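Local coordinates for hypothetical protein AGR_L_1239 (Agrobacterium tumefaciens str. C58, PDB 1VQS), which is of unknown function but belongs to the NIPSNAP family and adopts the ferredoxin-like fold of the dimeric alpha/beta barrel clan, at residues 14-20 with 63-69; 26-30 with 95-99; 44-48 with 78-82; 21-27 with 60-64. All blocks are in the same frame, centred on the assembly; numbering follows the deposited sequence.

Interaction 1. Residues 14-20 with 63-69; sequences FYEIRTY and IVHIWAF
Strands 14-20 and 63-69 run antiparallel as the central pair of the four-stranded ferredoxin-like sheet, their axes 4.7 Å apart. Backbone bonding comes first: Phe14 with Phe69, Glu16 with Trp67, Arg18 with His65 and Tyr20 with Ile63 are hydrogen-bonded pairs, each joined by two N-H to O bonds of 2.8 to 3.0 Å. Apolar contacts occupy the face of Tyr15, Ile17, Thr19 and Val64, where Ile17 CG2 lies 3.8 Å from Val64 CG1 and Tyr15 CE2 meets Ala68 CB; part of this face packs on a second subunit.

The other face, turned to the helices, carries a buried polar row. The extended Glu16 gives OE2 to Arg18 NH1 in a 2.8 Å salt bridge, while its OE1 pairs with Arg75. Arg18 NE, on the bent end of its chain, donates to Tyr20 OH at 2.9 Å, nearly in the guanidinium plane. Aromatic contacts centre on His65. Its ring turns an edge toward the Tyr20 face in an offset edge-to-face pair, planes at 75°, and takes Arg18 CB over one of its own faces. Trp67 NE1 fixes the imidazole's rotation by donating to His65 ND1 at 2.9 Å, close to both ring planes.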
loop_
_atom_site.group_PDB
_atom_site.type_symbol
_atom_site.label_atom_id
_atom_site.label_comp_id
_atom_site.label_asym_id
_atom_site.label_seq_id
_atom_site.Cartn_x
_atom_site.Cartn_y
_atom_site.Cartn_z
ATOM N N PHE B 14 -2.329 23.876 14.689
ATOM C CA PHE B 14 -1.861 22.746 13.868
ATOM C C PHE B 14 -2.385 21.481 14.503
ATOM O O PHE B 14 -2.372 21.368 15.701
ATOM C CB PHE B 14 -0.329 22.677 13.843
ATOM C CG PHE B 14 0.324 23.779 13.069
ATOM C CD1 PHE B 14 0.639 24.977 13.674
ATOM C CD2 PHE B 14 0.617 23.610 11.720
ATOM C CE1 PHE B 14 1.244 26.023 12.930
ATOM C CE2 PHE B 14 1.215 24.639 10.986
ATOM C CZ PHE B 14 1.524 25.831 11.594
ATOM N N TYR B 15 -2.848 20.542 13.687
ATOM C CA TYR B 15 -3.418 19.295 14.179
ATOM C C TYR B 15 -2.506 18.148 13.810
ATOM O O TYR B 15 -2.246 17.918 12.623
ATOM C CB TYR B 15 -4.840 19.111 13.619
ATOM C CG TYR B 15 -5.770 20.077 14.290
ATOM C CD1 TYR B 15 -5.881 21.388 13.855
ATOM C CD2 TYR B 15 -6.483 19.704 15.430
ATOM C CE1 TYR B 15 -6.681 22.285 14.529
ATOM C CE2 TYR B 15 -7.328 20.581 16.087
ATOM C CZ TYR B 15 -7.403 21.889 15.640
ATOM O OH TYR B 15 -8.222 22.779 16.326
ATOM N N GLU B 16 -2.041 17.416 14.813
ATOM C CA GLU B 16 -1.273 16.213 14.578
ATOM C C GLU B 16 -2.181 15.028 14.721
ATOM O O GLU B 16 -2.842 14.866 15.740
ATOM C CB GLU B 16 -0.154 16.055 15.581
ATOM C CG GLU B 16 0.698 14.817 15.292
ATOM C CD GLU B 16 1.819 14.596 16.295
ATOM O OE1 GLU B 16 1.956 15.413 17.241
ATOM O OE2 GLU B 16 2.597 13.600 16.143
ATOM N N ILE B 17 -2.235 14.192 13.688
ATOM C CA ILE B 17 -3.030 12.973 13.730
ATOM C C ILE B 17 -2.054 11.807 13.746
ATOM O O ILE B 17 -1.235 11.665 12.840
ATOM C CB ILE B 17 -3.953 12.877 12.511
ATOM C CG1 ILE B 17 -4.890 14.097 12.459
ATOM C CG2 ILE B 17 -4.743 11.534 12.529
ATOM C CD1 ILE B 17 -5.892 14.046 11.298
ATOM N N ARG B 18 -2.122 11.020 14.824
ATOM C CA ARG B 18 -1.255 9.854 15.048
ATOM C C ARG B 18 -2.101 8.598 14.879
ATOM O O ARG B 18 -3.135 8.472 15.527
ATOM C CB ARG B 18 -0.649 9.916 16.449
ATOM C CG ARG B 18 0.208 11.128 16.664
ATOM C CD ARG B 18 0.881 11.171 18.002
ATOM N NE ARG B 18 1.867 10.110 18.189
ATOM C CZ ARG B 18 3.158 10.185 17.872
ATOM N NH1 ARG B 18 3.665 11.234 17.263
ATOM N NH2 ARG B 18 3.958 9.165 18.138
ATOM N N THR B 19 -1.655 7.675 14.033
ATOM C CA THR B 19 -2.421 6.500 13.696
ATOM C C THR B 19 -1.531 5.296 13.975
ATOM O O THR B 19 -0.422 5.190 13.438
ATOM C CB THR B 19 -2.855 6.515 12.205
ATOM O OG1 THR B 19 -3.636 7.696 11.947
ATOM C CG2 THR B 19 -3.682 5.282 11.902
ATOM N N TYR B 20 -2.029 4.377 14.813
ATOM C CA TYR B 20 -1.291 3.152 15.202
ATOM C C TYR B 20 -2.085 1.946 14.774
ATOM O O TYR B 20 -3.311 1.891 15.003
ATOM C CB TYR B 20 -1.087 3.042 16.726
ATOM C CG TYR B 20 -0.451 4.219 17.419
ATOM C CD1 TYR B 20 0.400 5.058 16.743
ATOM C CD2 TYR B 20 -0.640 4.447 18.790
ATOM C CE1 TYR B 20 1.018 6.130 17.373
ATOM C CE2 TYR B 20 -0.018 5.518 19.424
ATOM C CZ TYR B 20 0.819 6.344 18.694
ATOM O OH TYR B 20 1.447 7.453 19.263
ATOM N N ILE B 63 -5.748 2.575 16.443
ATOM C CA ILE B 63 -5.870 3.735 17.339
ATOM C C ILE B 63 -5.594 5.009 16.535
ATOM O O ILE B 63 -4.631 5.043 15.773
ATOM C CB ILE B 63 -4.883 3.632 18.514
ATOM C CG1 ILE B 63 -5.218 2.422 19.399
ATOM C CG2 ILE B 63 -4.882 4.920 19.368
ATOM C CD1 ILE B 63 -6.527 2.482 20.124
ATOM N N VAL B 64 -6.416 6.045 16.700
ATOM C CA VAL B 64 -6.117 7.364 16.153
ATOM C C VAL B 64 -6.242 8.374 17.257
ATOM O O VAL B 64 -7.258 8.410 17.943
ATOM C CB VAL B 64 -7.077 7.738 15.059
ATOM C CG1 VAL B 64 -6.923 9.230 14.667
ATOM C CG2 VAL B 64 -6.865 6.873 13.834
ATOM N N HIS B 65 -5.209 9.172 17.477
ATOM C CA HIS B 65 -5.338 10.262 18.424
ATOM C C HIS B 65 -4.821 11.541 17.803
ATOM O O HIS B 65 -3.955 11.509 16.935
ATOM C CB HIS B 65 -4.757 9.959 19.820
ATOM C CG HIS B 65 -3.335 9.477 19.861
ATOM N ND1 HIS B 65 -2.304 10.202 20.433
ATOM C CD2 HIS B 65 -2.798 8.295 19.494
ATOM C CE1 HIS B 65 -1.197 9.490 20.387
ATOM N NE2 HIS B 65 -1.462 8.331 19.823
ATOM N N ILE B 66 -5.440 12.648 18.217
ATOM C CA ILE B 66 -5.255 13.934 17.616
ATOM C C ILE B 66 -4.925 14.954 18.694
ATOM O O ILE B 66 -5.590 15.018 19.742
ATOM C CB ILE B 66 -6.520 14.365 16.916
ATOM C CG1 ILE B 66 -6.975 13.288 15.935
ATOM C CG2 ILE B 66 -6.299 15.696 16.260
ATOM C CD1 ILE B 66 -8.172 13.669 15.108
ATOM N N TRP B 67 -3.904 15.770 18.421
ATOM C CA TRP B 67 -3.426 16.797 19.337
ATOM C C TRP B 67 -3.370 18.113 18.581
ATOM O O TRP B 67 -3.070 18.113 17.386
ATOM C CB TRP B 67 -2.005 16.445 19.810
ATOM C CG TRP B 67 -1.959 15.181 20.577
ATOM C CD1 TRP B 67 -1.854 13.906 20.063
ATOM C CD2 TRP B 67 -2.073 15.030 22.001
ATOM N NE1 TRP B 67 -1.896 12.986 21.083
ATOM C CE2 TRP B 67 -1.995 13.648 22.277
ATOM C CE3 TRP B 67 -2.196 15.926 23.066
ATOM C CZ2 TRP B 67 -2.056 13.141 23.574
ATOM C CZ3 TRP B 67 -2.246 15.409 24.367
ATOM C CH2 TRP B 67 -2.167 14.023 24.592
ATOM N N ALA B 68 -3.606 19.229 19.275
ATOM C CA ALA B 68 -3.531 20.590 18.689
ATOM C C ALA B 68 -2.347 21.318 19.278
ATOM O O ALA B 68 -2.137 21.248 20.490
ATOM C CB ALA B 68 -4.779 21.379 19.020
ATOM N N PHE B 69 -1.606 22.028 18.414
ATOM C CA PHE B 69 -0.427 22.825 18.813
ATOM C C PHE B 69 -0.471 24.215 18.200
ATOM O O PHE B 69 -0.946 24.378 17.068
ATOM C CB PHE B 69 0.852 22.128 18.339
ATOM C CG PHE B 69 1.048 20.763 18.922
ATOM C CD1 PHE B 69 1.496 20.633 20.212
ATOM C CD2 PHE B 69 0.791 19.617 18.195
ATOM C CE1 PHE B 69 1.678 19.375 20.782
ATOM C CE2 PHE B 69 0.961 18.366 18.761
ATOM C CZ PHE B 69 1.422 18.245 20.051
#

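Interaction 2. Residues 26-30 with 95-99; sequences AIPAY and IRDLI
The start of helix 27-46 packs against the connection that leads into strand 99-109, a helix-to-loop contact at one end of the ferredoxin-like fold. Leu98 reaches across with both branches: CD1 lies 3.8 Å from Tyr30 CA, and CD2 lies 4.2 Å from Ala26 CB. Leu98 thus lies along the backbone between Ala26 and Tyr30, where Tyr30 N donates to Ala26 O.

Tyr30 carries the other half of the contact. With CG anti to the backbone N (chi1 176°), its ring extends toward the loop, where its CD2 comes within 3.8 Å of Ile95 CG2. The adjacent CE2 of Tyr30 also meets Ile99 CG1 at 4.0 Å, while Leu98 CB sits at the ring edge, near its plane. Beyond this apolar surround, the phenol OH bonds to Tyr52 OH on strand 48-55.

Within the loop, Ile95 O accepts from both Leu98 N and Ile99 N, which holds the turn. Ile95 also packs on Val33 and Val34, one turn further along the helix. The result is a small hydrophobic seam between a helix start and the entry to a strand, joining the helical layer to the sheet in a ferredoxin-like fold.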
loop_
_atom_site.group_PDB
_atom_site.type_symbol
_atom_site.label_atom_id
_atom_site.label_comp_id
_atom_site.label_asym_id
_atom_site.label_seq_id
_atom_site.Cartn_x
_atom_site.Cartn_y
_atom_site.Cartn_z
ATOM N N ALA B 26 -5.307 -6.393 20.679
ATOM C CA ALA B 26 -4.728 -5.620 21.775
ATOM C C ALA B 26 -5.475 -4.352 22.180
ATOM O O ALA B 26 -5.081 -3.714 23.152
ATOM C CB ALA B 26 -3.308 -5.260 21.433
ATOM N N ILE B 27 -6.513 -3.948 21.447
ATOM C CA ILE B 27 -7.188 -2.676 21.770
ATOM C C ILE B 27 -7.642 -2.580 23.235
ATOM O O ILE B 27 -7.319 -1.605 23.908
ATOM C CB ILE B 27 -8.329 -2.339 20.795
ATOM C CG1 ILE B 27 -7.772 -1.818 19.461
ATOM C CG2 ILE B 27 -9.232 -1.207 21.362
ATOM C CD1 ILE B 27 -8.849 -1.567 18.400
ATOM N N PRO B 28 -8.361 -3.582 23.743
ATOM C CA PRO B 28 -8.809 -3.439 25.146
ATOM C C PRO B 28 -7.654 -3.293 26.141
ATOM O O PRO B 28 -7.740 -2.427 27.030
ATOM C CB PRO B 28 -9.614 -4.719 25.405
ATOM C CG PRO B 28 -10.062 -5.172 24.033
ATOM C CD PRO B 28 -8.913 -4.791 23.113
ATOM N N ALA B 29 -6.597 -4.089 26.009
ATOM C CA ALA B 29 -5.435 -3.938 26.908
ATOM C C ALA B 29 -4.750 -2.590 26.802
ATOM O O ALA B 29 -4.354 -1.977 27.808
ATOM C CB ALA B 29 -4.433 -5.058 26.690
ATOM N N TYR B 30 -4.617 -2.120 25.568
ATOM C CA TYR B 30 -4.006 -0.835 25.285
ATOM C C TYR B 30 -4.801 0.295 25.923
ATOM O O TYR B 30 -4.252 1.169 26.615
ATOM C CB TYR B 30 -3.885 -0.656 23.761
ATOM C CG TYR B 30 -3.358 0.671 23.320
ATOM C CD1 TYR B 30 -4.219 1.756 23.165
ATOM C CD2 TYR B 30 -2.020 0.858 22.980
ATOM C CE1 TYR B 30 -3.749 2.989 22.746
ATOM C CE2 TYR B 30 -1.549 2.103 22.565
ATOM C CZ TYR B 30 -2.418 3.164 22.459
ATOM O OH TYR B 30 -1.964 4.401 22.042
ATOM N N ILE B 95 2.938 -0.093 26.350
ATOM C CA ILE B 95 2.280 -0.046 25.062
ATOM C C ILE B 95 3.185 -0.262 23.857
ATOM O O ILE B 95 2.705 -0.507 22.765
ATOM C CB ILE B 95 1.490 1.269 24.842
ATOM C CG1 ILE B 95 2.393 2.518 24.876
ATOM C CG2 ILE B 95 0.391 1.368 25.862
ATOM C CD1 ILE B 95 1.714 3.770 24.384
ATOM N N ARG B 96 4.498 -0.177 24.004
ATOM C CA ARG B 96 5.305 -0.142 22.797
ATOM C C ARG B 96 5.358 -1.468 22.037
ATOM O O ARG B 96 5.731 -1.473 20.841
ATOM C CB ARG B 96 6.695 0.374 23.085
ATOM C CG ARG B 96 7.487 -0.513 23.894
ATOM C CD ARG B 96 8.932 -0.024 23.956
ATOM N NE ARG B 96 9.672 -0.779 24.944
ATOM C CZ ARG B 96 10.651 -0.272 25.691
ATOM N NH1 ARG B 96 10.993 0.992 25.539
ATOM N NH2 ARG B 96 11.269 -1.035 26.580
ATOM N N ASP B 97 5.024 -2.577 22.700
ATOM C CA ASP B 97 4.895 -3.881 22.028
ATOM C C ASP B 97 3.465 -4.178 21.620
ATOM O O ASP B 97 3.228 -5.117 20.841
ATOM C CB ASP B 97 5.459 -5.009 22.885
ATOM C CG ASP B 97 6.900 -4.789 23.270
ATOM O OD1 ASP B 97 7.636 -4.098 22.534
ATOM O OD2 ASP B 97 7.294 -5.289 24.358
ATOM N N LEU B 98 2.512 -3.378 22.106
ATOM C CA LEU B 98 1.133 -3.481 21.650
ATOM C C LEU B 98 0.983 -2.775 20.320
ATOM O O LEU B 98 0.135 -3.150 19.509
ATOM C CB LEU B 98 0.177 -2.887 22.667
ATOM C CG LEU B 98 0.194 -3.545 24.063
ATOM C CD1 LEU B 98 -0.886 -2.946 24.931
ATOM C CD2 LEU B 98 0.018 -5.031 23.989
ATOM N N ILE B 99 1.776 -1.732 20.103
ATOM C CA ILE B 99 1.793 -1.032 18.826
ATOM C C ILE B 99 2.734 -1.747 17.863
ATOM O O ILE B 99 3.905 -1.946 18.206
ATOM C CB ILE B 99 2.300 0.422 19.003
ATOM C CG1 ILE B 99 1.378 1.222 19.921
ATOM C CG2 ILE B 99 2.494 1.125 17.626
ATOM C CD1 ILE B 99 2.039 2.484 20.513
#

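Interaction 3. Residues 44-48 with 78-82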
loop_
_atom_site.group_PDB
_atom_site.type_symbol
_atom_site.label_atom_id
_atom_site.label_comp_id
_atom_site.label_asym_id
_atom_site.label_seq_id
_atom_site.Cartn_x
_atom_site.Cartn_y
_atom_site.Cartn_z
ATOM N N SER B 44 0.010 16.054 30.128
ATOM C CA SER B 44 0.739 17.051 30.900
ATOM C C SER B 44 1.932 17.627 30.189
ATOM O O SER B 44 2.430 18.677 30.594
ATOM C CB SER B 44 1.191 16.506 32.239
ATOM O OG SER B 44 2.295 15.645 32.093
ATOM N N HIS B 45 2.406 16.947 29.146
ATOM C CA HIS B 45 3.476 17.502 28.291
ATOM C C HIS B 45 2.938 18.048 26.989
ATOM O O HIS B 45 3.299 19.140 26.581
ATOM C CB HIS B 45 4.552 16.448 28.012
ATOM C CG HIS B 45 5.289 16.014 29.240
ATOM N ND1 HIS B 45 6.203 16.815 29.888
ATOM C CD2 HIS B 45 5.227 14.855 29.947
ATOM C CE1 HIS B 45 6.664 16.172 30.949
ATOM N NE2 HIS B 45 6.096 14.975 31.001
ATOM N N LEU B 46 2.112 17.261 26.308
ATOM C CA LEU B 46 1.692 17.618 24.966
ATOM C C LEU B 46 0.640 18.685 24.925
ATOM O O LEU B 46 0.557 19.397 23.934
ATOM C CB LEU B 46 1.239 16.392 24.209
ATOM C CG LEU B 46 2.300 15.295 24.075
ATOM C CD1 LEU B 46 1.719 14.178 23.178
ATOM C CD2 LEU B 46 3.604 15.806 23.526
ATOM N N GLY B 47 -0.146 18.811 25.988
ATOM C CA GLY B 47 -1.170 19.840 26.053
ATOM C C GLY B 47 -2.562 19.412 25.611
ATOM O O GLY B 47 -3.230 18.593 26.263
ATOM N N GLU B 48 -2.997 19.975 24.496
ATOM C CA GLU B 48 -4.390 19.926 24.059
ATOM C C GLU B 48 -4.690 18.655 23.261
ATOM O O GLU B 48 -4.494 18.597 22.056
ATOM C CB GLU B 48 -4.733 21.191 23.251
ATOM C CG GLU B 48 -4.627 22.473 24.106
ATOM C CD GLU B 48 -5.341 23.678 23.496
ATOM O OE1 GLU B 48 -6.463 23.525 22.964
ATOM O OE2 GLU B 48 -4.793 24.793 23.594
ATOM N N ARG B 78 7.554 20.448 23.391
ATOM C CA ARG B 78 6.668 19.607 24.220
ATOM C C ARG B 78 7.011 18.132 24.099
ATOM O O ARG B 78 7.060 17.407 25.111
ATOM C CB ARG B 78 5.185 19.874 23.879
ATOM C CG ARG B 78 4.672 21.217 24.339
ATOM C CD ARG B 78 3.315 21.504 23.778
ATOM N NE ARG B 78 2.724 22.736 24.303
ATOM C CZ ARG B 78 2.055 22.834 25.453
ATOM N NH1 ARG B 78 1.886 21.775 26.229
ATOM N NH2 ARG B 78 1.567 24.000 25.833
ATOM N N ARG B 79 7.227 17.654 22.875
ATOM C CA ARG B 79 7.565 16.246 22.710
ATOM C C ARG B 79 8.923 15.919 23.315
ATOM O O ARG B 79 9.114 14.811 23.805
ATOM C CB ARG B 79 7.517 15.864 21.241
ATOM C CG ARG B 79 6.105 15.910 20.699
ATOM C CD ARG B 79 5.805 14.988 19.543
ATOM N NE ARG B 79 6.201 13.595 19.776
ATOM C CZ ARG B 79 5.435 12.618 20.278
ATOM N NH1 ARG B 79 4.173 12.791 20.639
ATOM N NH2 ARG B 79 5.968 11.420 20.425
ATOM N N ALA B 80 9.868 16.848 23.238
ATOM C CA ALA B 80 11.178 16.615 23.857
ATOM C C ALA B 80 11.002 16.426 25.359
ATOM O O ALA B 80 11.607 15.545 25.955
ATOM C CB ALA B 80 12.131 17.734 23.567
ATOM N N ARG B 81 10.174 17.273 25.986
ATOM C CA ARG B 81 9.945 17.145 27.421
ATOM C C ARG B 81 9.235 15.829 27.769
ATOM O O ARG B 81 9.561 15.159 28.767
ATOM C CB ARG B 81 9.159 18.345 27.956
ATOM C CG ARG B 81 9.999 19.602 27.949
ATOM C CD ARG B 81 9.414 20.730 28.764
ATOM N NE ARG B 81 8.114 21.155 28.257
ATOM C CZ ARG B 81 7.890 22.183 27.434
ATOM N NH1 ARG B 81 8.883 22.924 26.978
ATOM N NH2 ARG B 81 6.647 22.453 27.065
ATOM N N LEU B 82 8.277 15.429 26.937
ATOM C CA LEU B 82 7.588 14.148 27.103
ATOM C C LEU B 82 8.609 13.003 27.098
ATOM O O LEU B 82 8.626 12.173 27.997
ATOM C CB LEU B 82 6.567 13.923 25.985
ATOM C CG LEU B 82 5.849 12.555 25.947
ATOM C CD1 LEU B 82 4.953 12.395 27.149
ATOM C CD2 LEU B 82 5.051 12.389 24.651
HETATM O O HOH W 1 2.056 20.818 29.090
HETATM O O HOH W 2 6.386 19.593 29.967
HETATM O O HOH W 3 4.610 20.868 28.315
#
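His45 lays its imidazole against the backbone of helix 72-84: Leu82 CA sits over one ring face in a CH-pi contact, 3.9 Å from the centroid, and Arg81 O lies above the same face, likewise offset toward the rim. Leu82 CD1 closes on His45 CD2 at 3.7 Å. The other branch of this leucine, CD2, meets Leu46 CD2 at 3.9 Å, and Leu46 CD2 also touches the aliphatic CG of Arg79. The two branches of Leu82 are thus shared between successive residues, His45 and Leu46.

One direct hydrogen bond joins the segments, from Arg78 NH1 to His45 O at 3.0 Å. It is bent, 146° at the hydrogen, and the donor stands above the carbonyl plane. The Arg78 chain, extended from CG to NE, carries its guanidinium along the end of helix 27-46, bringing CD close to Leu46 O. Water 3 gives His45 O a second partner and passes the link to Arg81 NH2, while water 2 joins His45 ND1 to Arg81 NE; both waters lie at the edge of the Arg81 guanidinium.

Farther out, Asp85 holds His45 NE2 and Asp74 forms a salt bridge with Arg78 NE, so His45 and Arg78 each have a further polar partner. Leu46 continues inward onto Trp67 of the sheet. At Gly47, the chain leaves the helix with a positive phi of 94° and turns into strand 48-55. A carbonyl of the last helical turn, met by an arginine and a water where helical bonding runs out, here joins the two sheet-covering helices of the ferredoxin-like fold.

Interaction 4. Residues 21-27 with 60-64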
loop_
_atom_site.group_PDB
_atom_site.type_symbol
_atom_site.label_atom_id
_atom_site.label_comp_id
_atom_site.label_asym_id
_atom_site.label_seq_id
_atom_site.Cartn_x
_atom_site.Cartn_y
_atom_site.Cartn_z
ATOM N N ARG B 21 -1.379 0.946 14.247
ATOM C CA ARG B 21 -1.922 -0.384 14.098
ATOM C C ARG B 21 -1.397 -1.239 15.225
ATOM O O ARG B 21 -0.190 -1.402 15.363
ATOM C CB ARG B 21 -1.544 -1.022 12.759
ATOM C CG ARG B 21 -2.244 -2.361 12.526
ATOM C CD ARG B 21 -1.665 -3.067 11.324
ATOM N NE ARG B 21 -0.490 -3.857 11.674
ATOM C CZ ARG B 21 0.496 -4.119 10.833
ATOM N NH1 ARG B 21 0.481 -3.629 9.613
ATOM N NH2 ARG B 21 1.484 -4.895 11.214
ATOM N N LEU B 22 -2.293 -1.759 16.060
ATOM C CA LEU B 22 -1.892 -2.605 17.156
ATOM C C LEU B 22 -1.785 -4.077 16.784
ATOM O O LEU B 22 -2.365 -4.552 15.812
ATOM C CB LEU B 22 -2.871 -2.499 18.346
ATOM C CG LEU B 22 -3.235 -1.093 18.822
ATOM C CD1 LEU B 22 -4.014 -1.174 20.143
ATOM C CD2 LEU B 22 -2.012 -0.235 19.010
ATOM N N LYS B 23 -1.051 -4.799 17.630
ATOM C CA LYS B 23 -1.114 -6.250 17.676
ATOM C C LYS B 23 -2.589 -6.693 17.695
ATOM O O LYS B 23 -3.419 -6.118 18.406
ATOM C CB LYS B 23 -0.428 -6.718 18.977
ATOM C CG LYS B 23 -0.823 -8.102 19.515
ATOM C CD LYS B 23 -0.208 -9.187 18.648
ATOM C CE LYS B 23 -0.606 -10.602 19.058
ATOM N NZ LYS B 23 -2.059 -10.930 18.835
ATOM N N ASN B 24 -2.908 -7.708 16.886
ATOM C CA ASN B 24 -4.283 -8.145 16.799
ATOM C C ASN B 24 -4.843 -8.514 18.174
ATOM O O ASN B 24 -4.265 -9.329 18.897
ATOM C CB ASN B 24 -4.437 -9.320 15.855
ATOM C CG ASN B 24 -5.874 -9.742 15.712
ATOM O OD1 ASN B 24 -6.685 -9.014 15.113
ATOM N ND2 ASN B 24 -6.208 -10.914 16.271
ATOM N N GLY B 25 -5.975 -7.890 18.483
ATOM C CA GLY B 25 -6.729 -8.102 19.701
ATOM C C GLY B 25 -6.286 -7.271 20.883
ATOM O O GLY B 25 -6.814 -7.432 21.982
ATOM N N ALA B 26 -5.307 -6.393 20.679
ATOM C CA ALA B 26 -4.728 -5.620 21.775
ATOM C C ALA B 26 -5.475 -4.352 22.180
ATOM O O ALA B 26 -5.081 -3.714 23.152
ATOM C CB ALA B 26 -3.308 -5.260 21.433
ATOM N N ILE B 27 -6.513 -3.948 21.447
ATOM C CA ILE B 27 -7.188 -2.676 21.770
ATOM C C ILE B 27 -7.642 -2.580 23.235
ATOM O O ILE B 27 -7.319 -1.605 23.908
ATOM C CB ILE B 27 -8.329 -2.339 20.795
ATOM C CG1 ILE B 27 -7.772 -1.818 19.461
ATOM C CG2 ILE B 27 -9.232 -1.207 21.362
ATOM C CD1 ILE B 27 -8.849 -1.567 18.400
ATOM N N ILE B 60 -8.909 -2.696 11.308
ATOM C CA ILE B 60 -9.142 -3.241 12.628
ATOM C C ILE B 60 -7.847 -3.096 13.441
ATOM O O ILE B 60 -6.745 -2.967 12.888
ATOM C CB ILE B 60 -9.639 -4.733 12.508
ATOM C CG1 ILE B 60 -11.027 -4.753 11.867
ATOM C CG2 ILE B 60 -9.674 -5.498 13.842
ATOM C CD1 ILE B 60 -11.471 -6.122 11.473
ATOM N N ASN B 61 -7.991 -3.085 14.764
ATOM C CA ASN B 61 -6.872 -2.902 15.691
ATOM C C ASN B 61 -6.222 -1.531 15.566
ATOM O O ASN B 61 -5.026 -1.392 15.810
ATOM C CB ASN B 61 -5.806 -3.986 15.497
ATOM C CG ASN B 61 -6.361 -5.386 15.639
ATOM O OD1 ASN B 61 -6.940 -5.736 16.663
ATOM N ND2 ASN B 61 -6.198 -6.203 14.602
ATOM N N GLU B 62 -6.984 -0.516 15.179
ATOM C CA GLU B 62 -6.411 0.807 14.961
ATOM C C GLU B 62 -6.752 1.786 16.075
ATOM O O GLU B 62 -7.883 1.843 16.569
ATOM C CB GLU B 62 -6.866 1.375 13.621
ATOM C CG GLU B 62 -6.167 2.668 13.214
ATOM C CD GLU B 62 -6.589 3.162 11.846
ATOM O OE1 GLU B 62 -7.657 3.825 11.771
ATOM O OE2 GLU B 62 -5.850 2.875 10.897
ATOM N N ILE B 63 -5.748 2.575 16.443
ATOM C CA ILE B 63 -5.870 3.735 17.339
ATOM C C ILE B 63 -5.594 5.009 16.535
ATOM O O ILE B 63 -4.631 5.043 15.773
ATOM C CB ILE B 63 -4.883 3.632 18.514
ATOM C CG1 ILE B 63 -5.218 2.422 19.399
ATOM C CG2 ILE B 63 -4.882 4.920 19.368
ATOM C CD1 ILE B 63 -6.527 2.482 20.124
ATOM N N VAL B 64 -6.416 6.045 16.700
ATOM C CA VAL B 64 -6.117 7.364 16.153
ATOM C C VAL B 64 -6.242 8.374 17.257
ATOM O O VAL B 64 -7.258 8.410 17.943
ATOM C CB VAL B 64 -7.077 7.738 15.059
ATOM C CG1 VAL B 64 -6.923 9.230 14.667
ATOM C CG2 VAL B 64 -6.865 6.873 13.834
HETATM O O HOH W 4 -7.900 -5.251 19.186
#
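Asn61 places its side-chain amide against the turn at Lys23-Ala26, and both of its polar ends are bonded. ND2 donates to Asn24 OD1 at 2.9 Å, in the plane of that carbonyl and on a lone pair, although the two amide planes stand at 90°. At the other end of the amide, Asn61 OD1 accepts from Gly25 N at 3.0 Å in a nearly straight bond (173°), the donor lying well above the carbonyl plane. The same oxygen takes a hydrogen from water 4, which in turn accepts from Ile27 N at the helix start.

These bonds brace a type II beta turn, with Gly25 at positive phi, where strand 14-22 of the ferredoxin-like sheet passes into helix 27-46. The turn's own bond runs from Ala26 N to Lys23 O. Alongside, Leu22 N donates to the main-chain Asn61 O at 2.8 Å, the last link before the strands part.

Other polar groups have partners outside the two segments. Arg21 pairs with Glu100 and approaches a bound sulfate, and Glu62 with Lys105 of the second subunit. Asn24 ND2 bonds to Arg96 O of a fourth subunit, whose Asp97 forms a salt bridge with Lys23 NZ in one conformer of the lysine.

Interactions 1 and 4 lie on the same two strands, 14-22 and 62-69, with centres 16 Å apart: one spans the middle of the sheet, the other the end where the strands part. Interaction 2, centred about 7 Å from interaction 4, shares Ala26 and Ile27 with it and continues onto helix 27-46. Interaction 3 lies at the far end of that helix, on the opposite side of the chain's centre from interaction 4 and about 24 Å from it. Along the chain, interaction 3 nests within the loop closed by interaction 2 and alternates with interaction 1. Interactions 2 and 4 hold the N-terminal end of helix 27-46 and interaction 3 its C-terminal end, while interaction 1 forms the middle of the sheet.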